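Local atomic coordinates of putative N-acetylmuramoyl-L-alanine amidase (Neisseria meningitidis MC58, PDB entry 3CZX), a protein that probably hydrolyses, with a bound zinc ion, the amide link between N-acetylmuramoyl groups and L-amino acids in cell-wall glycopeptides. Residues K4-A10 with L47-D52; M33-V37 with E76-N80; G57-L61 with R133-A137; A87-E91 with W115-G119; R100-L105 with A172-L177. All blocks are in the same frame, centred on the assembly; numbering follows the deposited sequence.

Contact 1: residues K4-A10 with L47-D52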
# COMPACT_ATOMS: atom_id res chain seq x y z
N LYS A 4 8.35 -19.90 14.67
CA LYS A 4 8.23 -18.56 15.24
C LYS A 4 6.90 -17.90 14.84
O LYS A 4 6.34 -18.26 13.85
CB LYS A 4 9.41 -17.71 14.84
CG LYS A 4 10.75 -18.24 15.32
CD LYS A 4 11.15 -17.86 16.67
CE LYS A 4 12.60 -18.29 16.99
NZ LYS A 4 13.47 -17.11 17.40
N ILE A 5 6.41 -17.01 15.67
CA ILE A 5 5.19 -16.26 15.42
C ILE A 5 5.51 -14.77 15.51
O ILE A 5 6.02 -14.28 16.53
CB ILE A 5 4.11 -16.59 16.43
CG1 ILE A 5 3.73 -18.08 16.32
CG2 ILE A 5 2.91 -15.72 16.24
CD1 ILE A 5 2.58 -18.48 17.26
N ILE A 6 5.22 -14.06 14.42
CA ILE A 6 5.41 -12.61 14.35
C ILE A 6 4.02 -12.00 14.46
O ILE A 6 3.13 -12.39 13.70
CB ILE A 6 6.03 -12.21 13.02
CG1 ILE A 6 7.42 -12.86 12.85
CG2 ILE A 6 6.19 -10.69 12.90
CD1 ILE A 6 7.69 -13.33 11.47
N CYS A 7 3.84 -11.05 15.36
CA CYS A 7 2.59 -10.30 15.50
C CYS A 7 2.82 -8.90 14.96
O CYS A 7 3.78 -8.24 15.34
CB CYS A 7 2.15 -10.23 16.98
SG CYS A 7 0.79 -9.10 17.33
N LEU A 8 1.98 -8.48 14.01
CA LEU A 8 2.03 -7.13 13.50
C LEU A 8 0.66 -6.47 13.61
O LEU A 8 -0.34 -7.05 13.11
CB LEU A 8 2.42 -7.15 12.02
CG LEU A 8 3.77 -7.76 11.63
CD1 LEU A 8 3.96 -7.70 10.14
CD2 LEU A 8 5.00 -7.10 12.32
N THR A 9 0.60 -5.29 14.22
CA THR A 9 -0.66 -4.54 14.25
C THR A 9 -0.46 -3.12 13.83
O THR A 9 0.67 -2.68 13.65
CB THR A 9 -1.29 -4.64 15.65
OG1 THR A 9 -0.43 -4.06 16.61
CG2 THR A 9 -1.51 -6.15 16.00
N ALA A 10 -1.57 -2.40 13.62
CA ALA A 10 -1.55 -0.99 13.21
C ALA A 10 -2.18 -0.17 14.31
O ALA A 10 -3.21 -0.55 14.88
CB ALA A 10 -2.33 -0.77 11.86
N LEU A 47 6.63 -17.19 6.43
CA LEU A 47 6.59 -17.07 7.88
C LEU A 47 5.15 -16.90 8.40
O LEU A 47 4.25 -16.47 7.67
CB LEU A 47 7.47 -15.88 8.33
CG LEU A 47 8.96 -16.14 8.10
CD1 LEU A 47 9.83 -14.88 8.28
CD2 LEU A 47 9.49 -17.26 8.99
N THR A 48 4.96 -17.29 9.65
CA THR A 48 3.69 -17.15 10.36
C THR A 48 3.62 -15.75 10.91
O THR A 48 4.42 -15.36 11.78
CB THR A 48 3.61 -18.08 11.56
OG1 THR A 48 3.68 -19.43 11.12
CG2 THR A 48 2.32 -17.90 12.29
N VAL A 49 2.62 -15.03 10.44
CA VAL A 49 2.30 -13.69 10.93
C VAL A 49 0.86 -13.64 11.41
O VAL A 49 -0.06 -14.06 10.70
CB VAL A 49 2.50 -12.62 9.86
CG1 VAL A 49 2.33 -11.23 10.45
CG2 VAL A 49 3.89 -12.78 9.22
N LYS A 50 0.67 -13.13 12.61
CA LYS A 50 -0.67 -12.85 13.12
C LYS A 50 -0.86 -11.35 13.17
O LYS A 50 -0.02 -10.63 13.64
CB LYS A 50 -0.87 -13.48 14.50
CG LYS A 50 -0.65 -14.99 14.49
CD LYS A 50 -1.20 -15.69 15.71
CE LYS A 50 -0.52 -17.08 15.88
NZ LYS A 50 -1.24 -17.89 16.90
N THR A 51 -2.01 -10.89 12.69
CA THR A 51 -2.30 -9.47 12.65
C THR A 51 -3.69 -9.16 13.21
O THR A 51 -4.48 -10.06 13.54
CB THR A 51 -2.24 -8.95 11.20
OG1 THR A 51 -3.37 -9.47 10.47
CG2 THR A 51 -0.97 -9.39 10.48
N ASP A 52 -3.95 -7.87 13.29
CA ASP A 52 -5.29 -7.31 13.50
C ASP A 52 -6.03 -7.07 12.17
O ASP A 52 -6.91 -6.21 12.09
CB ASP A 52 -5.19 -6.01 14.27
CG ASP A 52 -4.25 -4.96 13.59
OD1 ASP A 52 -3.42 -5.35 12.76
OD2 ASP A 52 -4.33 -3.76 13.95
O HOH W 1 4.77 -20.84 13.33
O HOH W 2 7.11 -18.52 11.26

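Contact 2: residues M33-V37 with E76-N80. With ZN (zinc ion), chain E.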
# COMPACT_ATOMS: atom_id res chain seq x y z
N MSE A 33 1.91 0.12 6.55
CA MSE A 33 3.10 -0.54 7.08
C MSE A 33 2.82 -1.96 7.51
O MSE A 33 3.60 -2.87 7.16
CB MSE A 33 3.71 0.26 8.23
CG MSE A 33 4.31 1.54 7.78
SE MSE A 33 5.27 2.57 9.16
CE MSE A 33 3.84 3.84 9.59
N ARG A 34 1.76 -2.16 8.28
CA ARG A 34 1.41 -3.51 8.77
C ARG A 34 1.14 -4.45 7.58
O ARG A 34 1.69 -5.56 7.48
CB ARG A 34 0.24 -3.46 9.76
CG ARG A 34 -0.29 -4.84 10.15
CD ARG A 34 -1.67 -5.11 9.57
NE ARG A 34 -2.70 -4.47 10.38
CZ ARG A 34 -3.70 -3.72 9.92
NH1 ARG A 34 -4.56 -3.21 10.77
NH2 ARG A 34 -3.80 -3.43 8.64
N ASN A 35 0.30 -3.99 6.63
CA ASN A 35 -0.08 -4.85 5.51
C ASN A 35 1.10 -5.26 4.65
O ASN A 35 1.20 -6.42 4.21
CB ASN A 35 -1.17 -4.17 4.65
CG ASN A 35 -2.53 -4.21 5.30
OD1 ASN A 35 -2.73 -4.84 6.32
ND2 ASN A 35 -3.51 -3.49 4.72
N ILE A 36 1.95 -4.29 4.35
CA ILE A 36 3.07 -4.53 3.42
C ILE A 36 4.09 -5.42 4.10
O ILE A 36 4.59 -6.40 3.52
CB ILE A 36 3.70 -3.25 2.91
CG1 ILE A 36 2.64 -2.45 2.11
CG2 ILE A 36 4.90 -3.54 2.06
CD1 ILE A 36 3.12 -1.06 1.79
N VAL A 37 4.46 -5.10 5.34
CA VAL A 37 5.43 -5.94 6.01
C VAL A 37 4.89 -7.35 6.17
O VAL A 37 5.64 -8.30 6.00
CB VAL A 37 5.86 -5.32 7.36
CG1 VAL A 37 6.79 -6.28 8.15
CG2 VAL A 37 6.56 -4.01 7.16
N GLU A 76 3.61 -2.92 16.76
CA GLU A 76 2.52 -2.06 16.34
C GLU A 76 3.05 -0.79 15.69
O GLU A 76 3.82 -0.03 16.29
CB GLU A 76 1.59 -1.69 17.51
CG GLU A 76 0.39 -0.95 17.00
CD GLU A 76 -0.70 -0.88 17.97
OE1 GLU A 76 -0.74 0.13 18.71
OE2 GLU A 76 -1.53 -1.82 17.98
N PHE A 77 2.65 -0.56 14.45
CA PHE A 77 3.16 0.54 13.67
C PHE A 77 2.38 1.82 13.97
O PHE A 77 1.15 1.83 14.00
CB PHE A 77 3.13 0.23 12.16
CG PHE A 77 4.00 -0.93 11.76
CD1 PHE A 77 5.34 -0.77 11.47
CD2 PHE A 77 3.46 -2.19 11.67
CE1 PHE A 77 6.12 -1.87 11.09
CE2 PHE A 77 4.24 -3.32 11.31
CZ PHE A 77 5.55 -3.14 11.04
N HIS A 78 3.14 2.86 14.23
CA HIS A 78 2.65 4.22 14.50
C HIS A 78 3.52 5.21 13.76
O HIS A 78 4.55 4.84 13.20
CB HIS A 78 2.78 4.54 15.98
CG HIS A 78 1.75 3.90 16.84
ND1 HIS A 78 0.67 4.60 17.34
CD2 HIS A 78 1.60 2.62 17.25
CE1 HIS A 78 -0.12 3.77 18.00
NE2 HIS A 78 0.43 2.57 17.98
N THR A 79 3.07 6.48 13.72
CA THR A 79 3.94 7.59 13.34
C THR A 79 4.11 8.52 14.54
O THR A 79 3.14 8.71 15.33
CB THR A 79 3.40 8.42 12.15
OG1 THR A 79 2.14 8.99 12.49
CG2 THR A 79 3.19 7.57 10.96
N ASN A 80 5.30 9.08 14.67
CA ASN A 80 5.57 10.11 15.65
C ASN A 80 4.96 11.43 15.17
O ASN A 80 4.49 11.53 14.05
CB ASN A 80 7.06 10.22 15.95
CG ASN A 80 7.34 10.45 17.42
OD1 ASN A 80 6.57 11.15 18.10
ND2 ASN A 80 8.43 9.86 17.92
ZN ZN E . 0.10 6.71 17.28
O HOH W 3 2.09 7.49 17.84
O HOH W 4 -0.26 7.15 19.51

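Contact 3: residues G57-L61 with R133-A137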
# COMPACT_ATOMS: atom_id res chain seq x y z
N GLY A 57 -6.47 -0.19 12.26
CA GLY A 57 -5.98 -0.89 13.44
C GLY A 57 -6.74 -0.55 14.72
O GLY A 57 -7.98 -0.49 14.71
N ASN A 58 -5.97 -0.34 15.80
CA ASN A 58 -6.47 -0.10 17.16
C ASN A 58 -7.26 -1.27 17.77
O ASN A 58 -8.36 -1.08 18.33
CB ASN A 58 -7.32 1.17 17.21
CG ASN A 58 -7.55 1.64 18.63
OD1 ASN A 58 -6.60 1.72 19.44
ND2 ASN A 58 -8.81 1.94 18.96
N MSE A 59 -6.70 -2.48 17.66
CA MSE A 59 -7.28 -3.68 18.26
C MSE A 59 -7.32 -3.44 19.76
O MSE A 59 -6.36 -2.91 20.32
CB MSE A 59 -6.42 -4.91 17.94
CG MSE A 59 -6.72 -6.16 18.77
SE MSE A 59 -5.55 -7.69 18.32
CE MSE A 59 -6.55 -8.37 16.77
N PRO A 60 -8.43 -3.85 20.42
CA PRO A 60 -8.53 -3.65 21.86
C PRO A 60 -7.30 -4.17 22.59
O PRO A 60 -6.82 -5.25 22.27
CB PRO A 60 -9.76 -4.47 22.24
CG PRO A 60 -10.59 -4.48 21.03
CD PRO A 60 -9.63 -4.51 19.88
N LEU A 61 -6.81 -3.38 23.54
CA LEU A 61 -5.61 -3.71 24.32
C LEU A 61 -5.65 -5.14 24.85
O LEU A 61 -4.69 -5.90 24.69
CB LEU A 61 -5.42 -2.69 25.45
CG LEU A 61 -4.34 -2.85 26.53
CD1 LEU A 61 -2.92 -2.87 25.94
CD2 LEU A 61 -4.47 -1.73 27.57
N ARG A 133 -0.46 4.04 23.36
CA ARG A 133 -0.37 2.60 23.42
C ARG A 133 0.85 2.16 24.23
O ARG A 133 1.40 1.08 24.02
CB ARG A 133 -0.29 2.02 21.99
CG ARG A 133 -1.51 2.34 21.14
CD ARG A 133 -2.68 1.45 21.50
NE ARG A 133 -2.67 0.23 20.72
CZ ARG A 133 -3.66 -0.66 20.68
NH1 ARG A 133 -4.74 -0.52 21.44
NH2 ARG A 133 -3.57 -1.73 19.89
N LEU A 134 1.26 3.01 25.19
CA LEU A 134 2.32 2.63 26.14
C LEU A 134 2.02 1.28 26.77
O LEU A 134 2.94 0.47 26.98
CB LEU A 134 2.45 3.70 27.23
CG LEU A 134 3.61 3.57 28.22
CD1 LEU A 134 4.96 3.57 27.53
CD2 LEU A 134 3.51 4.74 29.21
N ALA A 135 0.74 0.99 27.03
CA ALA A 135 0.34 -0.33 27.57
C ALA A 135 0.78 -1.53 26.71
O ALA A 135 1.12 -2.60 27.24
CB ALA A 135 -1.17 -0.40 27.80
N TYR A 136 0.79 -1.33 25.39
CA TYR A 136 1.27 -2.33 24.41
C TYR A 136 2.76 -2.57 24.59
O TYR A 136 3.21 -3.71 24.62
CB TYR A 136 0.98 -1.82 23.00
CG TYR A 136 1.17 -2.77 21.82
CD1 TYR A 136 0.06 -3.35 21.19
CD2 TYR A 136 2.43 -3.00 21.28
CE1 TYR A 136 0.22 -4.19 20.08
CE2 TYR A 136 2.59 -3.84 20.21
CZ TYR A 136 1.49 -4.43 19.59
OH TYR A 136 1.62 -5.23 18.48
N ALA A 137 3.50 -1.48 24.74
CA ALA A 137 4.95 -1.53 25.01
C ALA A 137 5.22 -2.17 26.37
O ALA A 137 6.05 -3.07 26.49
CB ALA A 137 5.58 -0.12 24.93

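Contact 4: residues A87-E91 with W115-G119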
# COMPACT_ATOMS: atom_id res chain seq x y z
N ALA A 87 11.19 18.29 13.87
CA ALA A 87 11.49 17.08 14.70
C ALA A 87 11.58 15.90 13.72
O ALA A 87 10.76 15.78 12.82
CB ALA A 87 10.42 16.82 15.70
N THR A 88 12.57 15.03 13.92
CA THR A 88 12.84 13.96 12.99
C THR A 88 13.47 12.76 13.69
O THR A 88 14.10 12.92 14.73
CB THR A 88 13.79 14.42 11.86
OG1 THR A 88 13.93 13.40 10.85
CG2 THR A 88 15.17 14.83 12.39
N GLY A 89 13.27 11.57 13.13
CA GLY A 89 14.06 10.40 13.50
C GLY A 89 13.17 9.21 13.83
O GLY A 89 11.95 9.33 13.90
N ILE A 90 13.85 8.10 14.12
CA ILE A 90 13.28 6.79 14.28
C ILE A 90 13.36 6.36 15.72
O ILE A 90 14.41 6.43 16.33
CB ILE A 90 14.15 5.76 13.50
CG1 ILE A 90 14.13 6.04 12.00
CG2 ILE A 90 13.71 4.31 13.82
CD1 ILE A 90 15.34 5.45 11.27
N GLU A 91 12.25 5.83 16.23
CA GLU A 91 12.31 5.20 17.52
C GLU A 91 11.28 4.11 17.69
O GLU A 91 10.25 4.06 17.00
CB GLU A 91 12.23 6.23 18.63
CG GLU A 91 10.94 6.99 18.75
CD GLU A 91 10.99 8.08 19.84
OE1 GLU A 91 12.01 8.78 19.99
OE2 GLU A 91 10.01 8.20 20.57
N TRP A 115 17.50 8.54 7.90
CA TRP A 115 16.87 9.13 9.08
C TRP A 115 17.72 8.80 10.32
O TRP A 115 18.35 7.74 10.40
CB TRP A 115 15.47 8.53 9.28
CG TRP A 115 14.47 8.95 8.23
CD1 TRP A 115 14.53 10.03 7.39
CD2 TRP A 115 13.25 8.26 7.91
NE1 TRP A 115 13.42 10.05 6.55
CE2 TRP A 115 12.61 8.99 6.86
CE3 TRP A 115 12.65 7.11 8.37
CZ2 TRP A 115 11.40 8.58 6.29
CZ3 TRP A 115 11.42 6.71 7.80
CH2 TRP A 115 10.81 7.47 6.78
N LYS A 116 17.66 9.72 11.27
CA LYS A 116 18.42 9.59 12.51
C LYS A 116 17.78 8.54 13.43
O LYS A 116 16.59 8.55 13.59
CB LYS A 116 18.43 10.95 13.21
CG LYS A 116 19.35 11.02 14.43
CD LYS A 116 19.00 12.17 15.36
CE LYS A 116 19.84 12.09 16.66
NZ LYS A 116 21.27 12.45 16.44
N LEU A 117 18.60 7.68 14.02
CA LEU A 117 18.16 6.78 15.10
C LEU A 117 18.15 7.56 16.43
O LEU A 117 19.21 8.04 16.88
CB LEU A 117 19.11 5.59 15.24
CG LEU A 117 19.08 4.51 14.16
CD1 LEU A 117 20.29 3.59 14.30
CD2 LEU A 117 17.73 3.80 14.29
N ARG A 118 16.97 7.70 17.02
CA ARG A 118 16.77 8.34 18.31
C ARG A 118 16.99 7.27 19.40
O ARG A 118 17.01 6.10 19.13
CB ARG A 118 15.39 8.94 18.41
CG ARG A 118 15.12 9.99 17.31
CD ARG A 118 13.65 10.26 17.14
NE ARG A 118 13.04 10.87 18.31
CZ ARG A 118 12.92 12.19 18.51
NH1 ARG A 118 13.34 13.06 17.63
NH2 ARG A 118 12.34 12.63 19.63
N GLY A 119 17.14 7.70 20.65
CA GLY A 119 17.38 6.75 21.73
C GLY A 119 18.66 6.00 21.53
O GLY A 119 19.62 6.53 20.98
O HOH W 5 16.42 12.09 10.55
O HOH W 6 9.61 10.85 20.82

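Contact 5: residues R100-L105 with A172-L177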
# COMPACT_ATOMS: atom_id res chain seq x y z
N ARG A 100 17.16 -5.28 21.48
CA ARG A 100 17.78 -5.76 20.26
C ARG A 100 16.79 -5.72 19.12
O ARG A 100 17.13 -5.22 18.06
CB ARG A 100 18.33 -7.17 20.48
CG ARG A 100 18.72 -7.91 19.25
CD ARG A 100 19.74 -7.26 18.43
NE ARG A 100 20.10 -8.17 17.33
CZ ARG A 100 20.98 -7.88 16.38
NH1 ARG A 100 21.60 -6.70 16.38
NH2 ARG A 100 21.24 -8.76 15.42
N TRP A 101 15.56 -6.19 19.32
CA TRP A 101 14.58 -6.13 18.23
C TRP A 101 14.32 -4.71 17.78
O TRP A 101 14.25 -4.45 16.58
CB TRP A 101 13.26 -6.76 18.63
CG TRP A 101 13.16 -8.18 18.36
CD1 TRP A 101 13.04 -9.16 19.28
CD2 TRP A 101 13.13 -8.81 17.07
NE1 TRP A 101 12.92 -10.38 18.65
CE2 TRP A 101 12.97 -10.18 17.29
CE3 TRP A 101 13.18 -8.33 15.76
CZ2 TRP A 101 12.92 -11.11 16.23
CZ3 TRP A 101 13.12 -9.26 14.70
CH2 TRP A 101 12.98 -10.62 14.96
N CYS A 102 14.18 -3.79 18.74
CA CYS A 102 13.98 -2.34 18.41
C CYS A 102 15.12 -1.82 17.56
O CYS A 102 14.88 -1.01 16.63
CB CYS A 102 13.86 -1.52 19.71
SG CYS A 102 12.32 -1.84 20.59
N GLN A 103 16.33 -2.26 17.87
CA GLN A 103 17.53 -1.79 17.18
C GLN A 103 17.62 -2.40 15.77
O GLN A 103 17.98 -1.71 14.80
CB GLN A 103 18.78 -2.08 18.01
CG GLN A 103 18.84 -1.19 19.24
CD GLN A 103 19.92 -1.52 20.23
OE1 GLN A 103 20.43 -2.67 20.29
NE2 GLN A 103 20.27 -0.53 21.04
N VAL A 104 17.24 -3.68 15.64
CA VAL A 104 17.18 -4.34 14.32
C VAL A 104 16.20 -3.60 13.40
O VAL A 104 16.52 -3.28 12.26
CB VAL A 104 16.74 -5.82 14.46
CG1 VAL A 104 16.40 -6.45 13.12
CG2 VAL A 104 17.82 -6.63 15.18
N LEU A 105 15.01 -3.30 13.93
CA LEU A 105 13.96 -2.60 13.16
C LEU A 105 14.45 -1.21 12.78
O LEU A 105 14.31 -0.77 11.65
CB LEU A 105 12.67 -2.47 13.94
CG LEU A 105 12.00 -3.83 14.25
CD1 LEU A 105 10.94 -3.64 15.34
CD2 LEU A 105 11.40 -4.45 12.98
N ALA A 172 14.73 -7.53 7.44
CA ALA A 172 15.47 -7.48 8.70
C ALA A 172 14.88 -8.43 9.74
O ALA A 172 15.62 -9.04 10.53
CB ALA A 172 15.55 -6.03 9.22
N ILE A 173 13.54 -8.53 9.79
CA ILE A 173 12.87 -9.43 10.70
C ILE A 173 13.24 -10.85 10.32
O ILE A 173 13.71 -11.59 11.15
CB ILE A 173 11.32 -9.22 10.71
CG1 ILE A 173 10.93 -7.88 11.30
CG2 ILE A 173 10.61 -10.33 11.49
CD1 ILE A 173 9.48 -7.48 11.06
N ALA A 174 13.11 -11.18 9.05
CA ALA A 174 13.45 -12.53 8.58
C ALA A 174 14.90 -12.86 8.86
O ALA A 174 15.20 -13.94 9.36
CB ALA A 174 13.14 -12.68 7.10
N MSE A 175 15.79 -11.93 8.60
CA MSE A 175 17.23 -12.18 8.86
C MSE A 175 17.50 -12.47 10.34
O MSE A 175 18.27 -13.39 10.70
CB MSE A 175 18.06 -11.01 8.36
CG MSE A 175 19.51 -11.03 8.75
SE MSE A 175 20.47 -12.31 7.64
CE MSE A 175 20.65 -11.16 6.08
N GLU A 176 16.86 -11.71 11.22
CA GLU A 176 17.10 -11.86 12.65
C GLU A 176 16.61 -13.22 13.14
O GLU A 176 17.16 -13.79 14.07
CB GLU A 176 16.43 -10.72 13.40
CG GLU A 176 16.54 -10.73 14.89
CD GLU A 176 17.95 -10.48 15.41
OE1 GLU A 176 18.89 -10.22 14.62
OE2 GLU A 176 18.11 -10.54 16.66
N LEU A 177 15.56 -13.72 12.50
CA LEU A 177 14.98 -15.04 12.79
C LEU A 177 15.75 -16.16 12.09
O LEU A 177 15.52 -17.34 12.37
CB LEU A 177 13.53 -15.08 12.33
CG LEU A 177 12.61 -14.11 13.07
CD1 LEU A 177 11.22 -14.13 12.49
CD2 LEU A 177 12.59 -14.45 14.55

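Contact 1: residues K4-A10 with L47-D52
I6 and C7 pair with V49 and K50 as neighbouring parallel strands, the two ends of a beta-alpha-beta crossover whose connection is helix 26-45. The ladder is laced by three backbone bonds: I6 N to T48 O (3.0 Å), K50 N to I6 O (2.8 Å) and L8 N to K50 O (3.0 Å). The face bearing I6, L8 and V49 turns inward under helices 26-45 and 152-177, which suits branched apolar residues; L8 CD1 meets V49 CG1 at 3.9 Å. The opposite face carries C7 and K50. K50 stretches along I5, its CE 3.7 Å from I5 CD1, so its aliphatic part covers the isoleucine at the exposed rim. Past the last backbone bond, the side chain of D52 continues the pairing. Its CB lies 4.1 Å from T9 CG2, and CG, set between the backbone N and the carbonyl carbon (chi1 55°), swings the carboxylate across T9. OD1 then comes to 3.2 Å from T9 CA and has R34 NE as salt-bridge partner, whereas OD2 accepts the N-H of A10. Aspartate fits because it offers one oxygen to the helix arginine and another to strand 6-10. At the start of the pair two waters span the strands, both donating to K4 O, one accepting from T48 N and the other from T48 OG1. The A10 N to D52 OD2 bond is nearly straight (178°), 3.1 Å long, and reaches the syn side of the oxygen, 25° out of the carboxylate plane.

Contact 2: residues M33-V37 with E76-N80
The F77 ring is pressed under M33, R34 and V37, where helix 26-45 lies on the central sheet of this alpha/beta fold. This is the dense half of the contact, held by van der Waals contacts, with no hydrogen bond between the segments. CB of M33, a selenomethionine, sits over one ring face, 3.7 Å from F77 CG and offset toward the rim. Its selenium makes an oblique Met-aromatic contact, and the bent chain carries CE on to 4.0 Å from T79 CG2. R34 CA approaches F77 CD2 obliquely at 3.8 Å, and V37 CG2 lies 4.1 Å from F77 CZ. A phenylalanine suits this place because its flat ring fills the seam between helix and strand; CG anti to its own carbonyl carbon (chi1 -63°) directs the ring beneath M33 CB. Beyond F77 the packing gives way to the zinc site and its bound waters. H78 points away from the helix and binds the zinc ion through ND1 at 2.2 Å, alongside H12, E26 and two waters. H78 NE2 donates to E76 OE1 (2.8 Å), in the plane of the ring and on the anti side of the oxygen; together the two bonds fix the ring's rotation. Water 3, on the zinc ion, also donates to T79 O at 3.0 Å.

Contact 3: residues G57-L61 with R133-A137
The guanidinium of R133 has N58 OD1 over one face, 3.5 Å from NH1, and M59 O at its edge. That carbonyl oxygen lies only 6° out of the guanidinium plane and is gripped end-on by two nitrogens, R133 NH1 and R133 NH2, each 3.1 Å away. NH2 meets it in the carbonyl plane, on a lone pair; NH1 is tilted from that plane. The N58 amide is turned 51° against the guanidinium. Arginine suits the place because its chain, bent at chi2 (-78°) and chi3, presents several N-H groups at once: NE makes a salt bridge with E76, the residue that also holds the zinc ligand H78. In this zinc amidase alpha/beta fold, the contact joins the N-terminal starts of helices 61-69 and 134-138 close to the metal. P60 stands at the N-cap position of the first and R133 at that of the second, where R133 O accepts from Y136 N at 2.8 Å. Farther from the zinc ion the contact becomes apolar: L61 straddles A135, placing CD1 and CD2 each 3.6 Å from A135 CB, a small methyl that lets the forked leucine tip come close. Y136 extends its hydroxyl to T9 OG1 on strand 6-10.

Contact 4: residues A87-E91 with W115-G119
The backbones meet at a single bridge between I90 and L117, the touching parts running 58° apart, with I90 N bonded to K116 O (2.8 Å) and R118 N to I90 O (2.9 Å). Next to this bridge G89, at positive phi (129°), brings its CA within 3.1 Å of K116 O; having no side chain, it lets the R118 chain lie directly against the main chain, CD reaching 3.5 Å from G89 C. R118 then bends at chi3 and spends the edge of its guanidinium on two oxygens. R118 NE donates to E91 OE1 at 2.9 Å in a salt bridge, straight at the nitrogen but arriving from above the carboxylate plane, and R118 NH1 bonds T88 O at 3.0 Å. An arginine, with several N-H donors at the end of a long chain, suits tying a loop carbonyl and an acid together. E91 OE1 also pairs with K124, so one carboxylate oxygen meets two cationic side chains. T88 OG1, which also hydrogen-bonds D154, is linked to K116 N by a water. Apolar contacts lie inward: I90 CD1 packs on W115 CB (3.7 Å), I90 CG1 lies at the edge of the indole, and I90 CG2 touches L117 CD2 (4.1 Å), all near helix 99-113. Both segments lead into parallel neighbouring strands, 91-94 and 123-125, joined through that helix, and the bridge therefore closes the entrance of a beta-alpha-beta crossover.

Contact 5: residues R100-L105 with A172-L177
L105 CD2 rests 3.8 Å from I173 CG1 at the buried, sheet-facing side of the interface, where two branched aliphatic chains cross. Next to them W101 brings the six-membered end of its indole to the other helix: CZ2 is 3.8 Å from L177 CD2, at the ring edge, and CH2 is 4.2 Å from I173 CG2. Beside it V104 CG1 packs on A172 CB at 4.0 Å, the small alanine accommodating the branched valine. E176 joins the apolar centre to the rim. Its CG, anti to the backbone N (chi1 179°), lies over the indole face in a CH-pi contact, 3.8 Å from the ring centroid; the bend at chi2 then lifts the carboxylate outward. There R100 grips it side-on, NE to OE2 of E176 at 3.2 Å and NH2 to OE1 of E176 at 2.9 Å, the two planes turned 61° apart. V104 CG2 lies over a face of the R100 guanidinium. Glutamate suits this place, with methylenes for the tryptophan and a charge for the exposed arginine. The segments 100-105 and 172-177, of helices 99-113 and 152-177, run at 135° to each other, their axes 10.2 Å apart. I173 also touches V37 and L41 of helix 26-45, while W101 and L105 rest on strands 73-77 and 142-145, so three helices share this side of the sheet.

Four of the contacts are built around one mixed six-stranded sheet. Contact 1 joins the edge strand 49-51 to strand 6-10, contact 2 sets helix 26-45 on the adjacent strand 73-77, and contact 4 lies at the far end, about 25 Å from contact 1 between centres. Contact 5 holds two of the helices over the sheet, about 15 Å from contact 2. Contact 3 joins loops and helix starts, touching contacts 1 and 2. Along the chain, contacts 1 and 2 cross, as do 2 and 3, while contact 4 is nested within the loop closed by contact 3. Contacts 2 and 3, with contact 1 next to them, thus gather distant residues near the zinc ion.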